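Local coordinates for signal recognition particle receptor FtsY (Sulfolobus acidocaldarius, PDB 5L3S), which belongs to the SRP GTPases, serves as the receptor (docking protein) for the signal recognition particle, and carries a bound phosphoaminophosphonic acid-guanylate ester, at residues B[49-54]-B[68-73]; B[257-262]-B[268-273]. All coordinates share one frame; numbering follows the deposited sequence.

Interaction 1. Residues B[49-54]-B[68-73]; sequences EDLKNN and EIVINT
Leu51 and Thr73 mark the point where two helical segments, 49-54 and 68-73, come nearest, with their CA atoms 7.5 Å apart. The segment axes approach to 10.7 Å, and their N-to-C directions differ by 126°, so the helices run in roughly opposed senses but are splayed well away from antiparallel. At that spacing the backbones stay apart and side chains must bridge the gap.

Leu51 does most of this with its two methyl branches. Its CG lies anti to the backbone N (chi1 178°), which carries the fork out toward the other helix. There CD1 rests against Thr73, 3.8 Å from its methyl CG2, while CD2 reaches Val70 and stops 3.9 Å from CG1, the two side chains crossing at about a right angle. Asn54 adds a looser touch at the exposed margin, its OD1 standing 4.1 Å from Thr73 CG2.

The hydroxyl of Thr73 turns back into its own helix, while CG2 faces Leu51: OG1 donates to Ile69 O, modelled at 2.5 Å, a length to be read with some doubt, with the donor tilted 34° from the carbonyl plane. Thr73 N reaches Ile69 O at 2.8 Å from the opposite face, so two donors from one residue grip that oxygen.

Helix 20-36 adds to the apolar cluster, with Ile27 against Leu51 and Leu23, Val26 and Leu30 around Val70, and Leu55 touches both Val70 and Thr73. Within the helical bundle domain, therefore, cohesion between the segments is mainly apolar, made by methyl groups, while the threonine's hydroxyl is spent internally.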
# COMPACT_ATOMS: atom_id res chain seq x y z
N GLU B 49 -20.10 -2.30 -18.46
CA GLU B 49 -20.50 -2.62 -19.82
C GLU B 49 -21.25 -3.95 -19.83
O GLU B 49 -22.23 -4.11 -20.56
CB GLU B 49 -19.30 -2.70 -20.76
CG GLU B 49 -18.74 -1.35 -21.18
CD GLU B 49 -19.73 -0.53 -21.99
OE1 GLU B 49 -20.32 -1.09 -22.94
OE2 GLU B 49 -19.93 0.66 -21.67
N ASP B 50 -20.79 -4.90 -19.01
CA ASP B 50 -21.47 -6.18 -18.85
C ASP B 50 -22.89 -5.93 -18.33
O ASP B 50 -23.86 -6.50 -18.81
CB ASP B 50 -20.74 -7.08 -17.84
CG ASP B 50 -19.47 -7.71 -18.40
OD1 ASP B 50 -19.28 -7.69 -19.63
OD2 ASP B 50 -18.66 -8.24 -17.59
N LEU B 51 -22.97 -5.05 -17.33
CA LEU B 51 -24.22 -4.72 -16.66
C LEU B 51 -25.23 -4.11 -17.64
O LEU B 51 -26.37 -4.57 -17.73
CB LEU B 51 -23.92 -3.77 -15.50
CG LEU B 51 -25.12 -3.27 -14.69
CD1 LEU B 51 -25.90 -4.45 -14.10
CD2 LEU B 51 -24.66 -2.29 -13.61
N LYS B 52 -24.81 -3.08 -18.37
CA LYS B 52 -25.66 -2.45 -19.38
C LYS B 52 -26.17 -3.46 -20.41
O LYS B 52 -27.37 -3.49 -20.73
CB LYS B 52 -24.88 -1.33 -20.08
CG LYS B 52 -25.60 -0.74 -21.29
CD LYS B 52 -24.76 0.33 -21.96
CE LYS B 52 -24.43 1.47 -21.00
NZ LYS B 52 -23.85 2.64 -21.71
N ASN B 53 -25.27 -4.30 -20.91
CA ASN B 53 -25.65 -5.28 -21.92
C ASN B 53 -26.60 -6.35 -21.41
O ASN B 53 -27.45 -6.84 -22.15
CB ASN B 53 -24.41 -5.95 -22.51
CG ASN B 53 -23.62 -5.01 -23.36
OD1 ASN B 53 -24.19 -4.20 -24.10
ND2 ASN B 53 -22.29 -5.09 -23.27
N ASN B 54 -26.47 -6.71 -20.14
CA ASN B 54 -27.40 -7.66 -19.56
C ASN B 54 -28.79 -7.07 -19.43
O ASN B 54 -29.78 -7.79 -19.47
CB ASN B 54 -26.91 -8.12 -18.18
CG ASN B 54 -27.82 -9.17 -17.57
OD1 ASN B 54 -28.79 -8.84 -16.89
ND2 ASN B 54 -27.51 -10.44 -17.82
N GLU B 68 -33.03 0.75 -8.98
CA GLU B 68 -32.86 -0.31 -8.00
C GLU B 68 -32.59 -1.67 -8.64
O GLU B 68 -31.74 -2.42 -8.16
CB GLU B 68 -34.04 -0.40 -7.03
CG GLU B 68 -33.73 -1.30 -5.83
CD GLU B 68 -34.85 -1.36 -4.82
OE1 GLU B 68 -36.01 -1.05 -5.19
OE2 GLU B 68 -34.58 -1.73 -3.65
N ILE B 69 -33.30 -1.99 -9.72
CA ILE B 69 -33.02 -3.22 -10.46
C ILE B 69 -31.56 -3.24 -10.95
O ILE B 69 -30.91 -4.28 -10.93
CB ILE B 69 -33.99 -3.44 -11.65
CG1 ILE B 69 -35.37 -3.88 -11.15
CG2 ILE B 69 -33.47 -4.50 -12.61
CD1 ILE B 69 -36.37 -2.77 -11.02
N VAL B 70 -31.07 -2.08 -11.38
CA VAL B 70 -29.68 -1.96 -11.83
C VAL B 70 -28.71 -2.25 -10.71
O VAL B 70 -27.77 -3.04 -10.87
CB VAL B 70 -29.39 -0.55 -12.38
CG1 VAL B 70 -27.90 -0.38 -12.70
CG2 VAL B 70 -30.23 -0.29 -13.61
N ILE B 71 -28.94 -1.62 -9.56
CA ILE B 71 -28.06 -1.80 -8.40
C ILE B 71 -28.09 -3.24 -7.91
O ILE B 71 -27.05 -3.83 -7.63
CB ILE B 71 -28.45 -0.83 -7.26
CG1 ILE B 71 -28.14 0.61 -7.68
CG2 ILE B 71 -27.71 -1.18 -5.99
CD1 ILE B 71 -28.70 1.67 -6.73
N ASN B 72 -29.29 -3.82 -7.83
CA ASN B 72 -29.41 -5.21 -7.39
C ASN B 72 -28.81 -6.20 -8.38
O ASN B 72 -28.21 -7.19 -7.98
CB ASN B 72 -30.86 -5.57 -7.09
CG ASN B 72 -31.32 -4.99 -5.77
OD1 ASN B 72 -30.50 -4.54 -4.96
ND2 ASN B 72 -32.63 -5.01 -5.53
N THR B 73 -28.97 -5.93 -9.67
CA THR B 73 -28.36 -6.77 -10.70
C THR B 73 -26.83 -6.74 -10.55
O THR B 73 -26.16 -7.77 -10.67
CB THR B 73 -28.77 -6.33 -12.12
OG1 THR B 73 -30.20 -6.33 -12.22
CG2 THR B 73 -28.22 -7.28 -13.17

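Interaction 2. Residues B[257-262]-B[268-273]; sequences GIALSL and KPVVYM
Lys268 opens the second segment by pairing with Leu262, in the middle of helix 258-266. Its amide N donates to Leu262 O at 3.2 Å, and the N-H points almost straight at the oxygen (179°), yet it arrives from above the carbonyl plane, 54° out of it, rather than along a lone pair. The lysine's carbonyl O lies 3.7 Å from Leu262 CB. Its side chain leads off elsewhere, NZ bonding to Tyr242 O while the ammonium also makes a cation-pi contact with that residue's ring.

A water then bridges the two backbones, donating to Lys268 O at 2.9 Å and to Ala259 O at 2.8 Å; it also accepts a weak bond from Val270 N.

Beyond Pro269, strand 270-274 begins and Val270 faces the helix. With CG2 anti to the carbonyl carbon, this one methyl touches both Ala259 CB and Leu262 CD1, each at 3.9 Å, and so lies against successive turns of the helix. Leu247 and Phe285 also touch Val270. Further on, the strand's backbone bonds join Tyr272 to Leu247 and Met273 to Ile283, placing it between two strands.

This is the second half of a beta-alpha-beta crossover, strand 244-248, helix 258-266 and strand 270-274, in the P-loop GTPase domain: the helix returns the chain to a parallel neighbouring strand and packs on the sheet's face.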
# COMPACT_ATOMS: atom_id res chain seq x y z
N GLY B 257 -11.45 -3.13 -3.25
CA GLY B 257 -12.02 -3.44 -4.57
C GLY B 257 -11.12 -4.33 -5.40
O GLY B 257 -11.57 -4.95 -6.35
N ILE B 258 -9.83 -4.39 -5.04
CA ILE B 258 -8.88 -5.35 -5.63
C ILE B 258 -9.43 -6.79 -5.62
O ILE B 258 -9.18 -7.55 -6.55
CB ILE B 258 -7.47 -5.33 -4.94
CG1 ILE B 258 -6.49 -6.28 -5.63
CG2 ILE B 258 -7.55 -5.69 -3.46
CD1 ILE B 258 -6.17 -5.89 -7.07
N ALA B 259 -10.18 -7.14 -4.59
CA ALA B 259 -10.83 -8.47 -4.51
C ALA B 259 -11.67 -8.79 -5.75
O ALA B 259 -11.61 -9.90 -6.30
CB ALA B 259 -11.69 -8.56 -3.25
N LEU B 260 -12.45 -7.81 -6.20
CA LEU B 260 -13.28 -7.98 -7.39
C LEU B 260 -12.42 -8.08 -8.65
O LEU B 260 -12.66 -8.94 -9.51
CB LEU B 260 -14.27 -6.82 -7.51
CG LEU B 260 -15.20 -6.78 -8.72
CD1 LEU B 260 -15.89 -8.14 -8.93
CD2 LEU B 260 -16.24 -5.66 -8.55
N SER B 261 -11.42 -7.21 -8.76
CA SER B 261 -10.53 -7.21 -9.92
C SER B 261 -9.77 -8.53 -10.08
O SER B 261 -9.61 -9.04 -11.18
CB SER B 261 -9.55 -6.03 -9.85
OG SER B 261 -10.25 -4.81 -10.06
N LEU B 262 -9.30 -9.07 -8.96
CA LEU B 262 -8.60 -10.35 -8.93
C LEU B 262 -9.46 -11.50 -9.46
O LEU B 262 -9.01 -12.30 -10.28
CB LEU B 262 -8.19 -10.68 -7.49
CG LEU B 262 -6.99 -9.93 -6.94
CD1 LEU B 262 -6.88 -10.24 -5.47
CD2 LEU B 262 -5.78 -10.40 -7.70
N LYS B 268 -8.47 -15.29 -9.43
CA LYS B 268 -7.74 -15.59 -8.20
C LYS B 268 -8.59 -15.21 -7.00
O LYS B 268 -9.23 -14.16 -6.99
CB LYS B 268 -6.40 -14.84 -8.17
CG LYS B 268 -5.41 -15.32 -9.22
CD LYS B 268 -4.95 -16.75 -8.92
CE LYS B 268 -3.89 -17.20 -9.92
NZ LYS B 268 -3.62 -18.66 -9.86
N PRO B 269 -8.62 -16.08 -5.98
CA PRO B 269 -9.44 -15.77 -4.81
C PRO B 269 -8.67 -15.06 -3.69
O PRO B 269 -7.48 -15.28 -3.51
CB PRO B 269 -9.88 -17.15 -4.33
CG PRO B 269 -8.69 -18.04 -4.69
CD PRO B 269 -8.19 -17.49 -6.01
N VAL B 270 -9.38 -14.23 -2.94
CA VAL B 270 -8.89 -13.73 -1.67
C VAL B 270 -9.38 -14.72 -0.63
O VAL B 270 -10.57 -15.06 -0.62
CB VAL B 270 -9.48 -12.35 -1.36
CG1 VAL B 270 -9.03 -11.88 0.03
CG2 VAL B 270 -9.08 -11.33 -2.43
N VAL B 271 -8.48 -15.22 0.22
CA VAL B 271 -8.90 -16.21 1.22
C VAL B 271 -9.06 -15.62 2.63
O VAL B 271 -9.90 -16.08 3.40
CB VAL B 271 -7.96 -17.45 1.26
CG1 VAL B 271 -8.20 -18.33 0.04
CG2 VAL B 271 -6.49 -17.00 1.36
N TYR B 272 -8.27 -14.60 2.96
CA TYR B 272 -8.42 -13.94 4.25
C TYR B 272 -8.18 -12.45 4.11
O TYR B 272 -7.61 -12.00 3.13
CB TYR B 272 -7.40 -14.48 5.27
CG TYR B 272 -7.55 -15.93 5.55
CD1 TYR B 272 -8.51 -16.39 6.43
CD2 TYR B 272 -6.75 -16.87 4.92
CE1 TYR B 272 -8.68 -17.73 6.70
CE2 TYR B 272 -6.91 -18.22 5.15
CZ TYR B 272 -7.87 -18.65 6.05
OH TYR B 272 -8.04 -19.99 6.30
N MET B 273 -8.65 -11.69 5.09
CA MET B 273 -8.31 -10.28 5.16
C MET B 273 -7.72 -9.91 6.52
O MET B 273 -8.25 -10.31 7.57
CB MET B 273 -9.55 -9.44 4.88
CG MET B 273 -9.96 -9.46 3.41
SD MET B 273 -11.51 -8.62 3.24
CE MET B 273 -12.47 -9.71 4.30
O HOH W 1 -10.99 -12.51 -5.44

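How the interactions relate
Following the chain from the N terminus, interaction 1 comes first: helix 41-55 leads through a ten-residue connection, 56-65, which includes strand 59-61, to helix 66-85, and the contact closes that excursion. The chain then passes through most of the GTPase domain before interaction 2 opens and closes a tighter loop, whose five intervening residues are mostly the last turn of helix 258-266. The two loops are in series, neither crossing nor containing the other. The centres of interactions 1 and 2 lie about 22 Å apart, and the two do not touch. Interaction 1 ties helices of the bundle domain; interaction 2 fixes helix to sheet. Asp50, bonding Tyr264 through OD2, links helix 41-55 to helix 258-266.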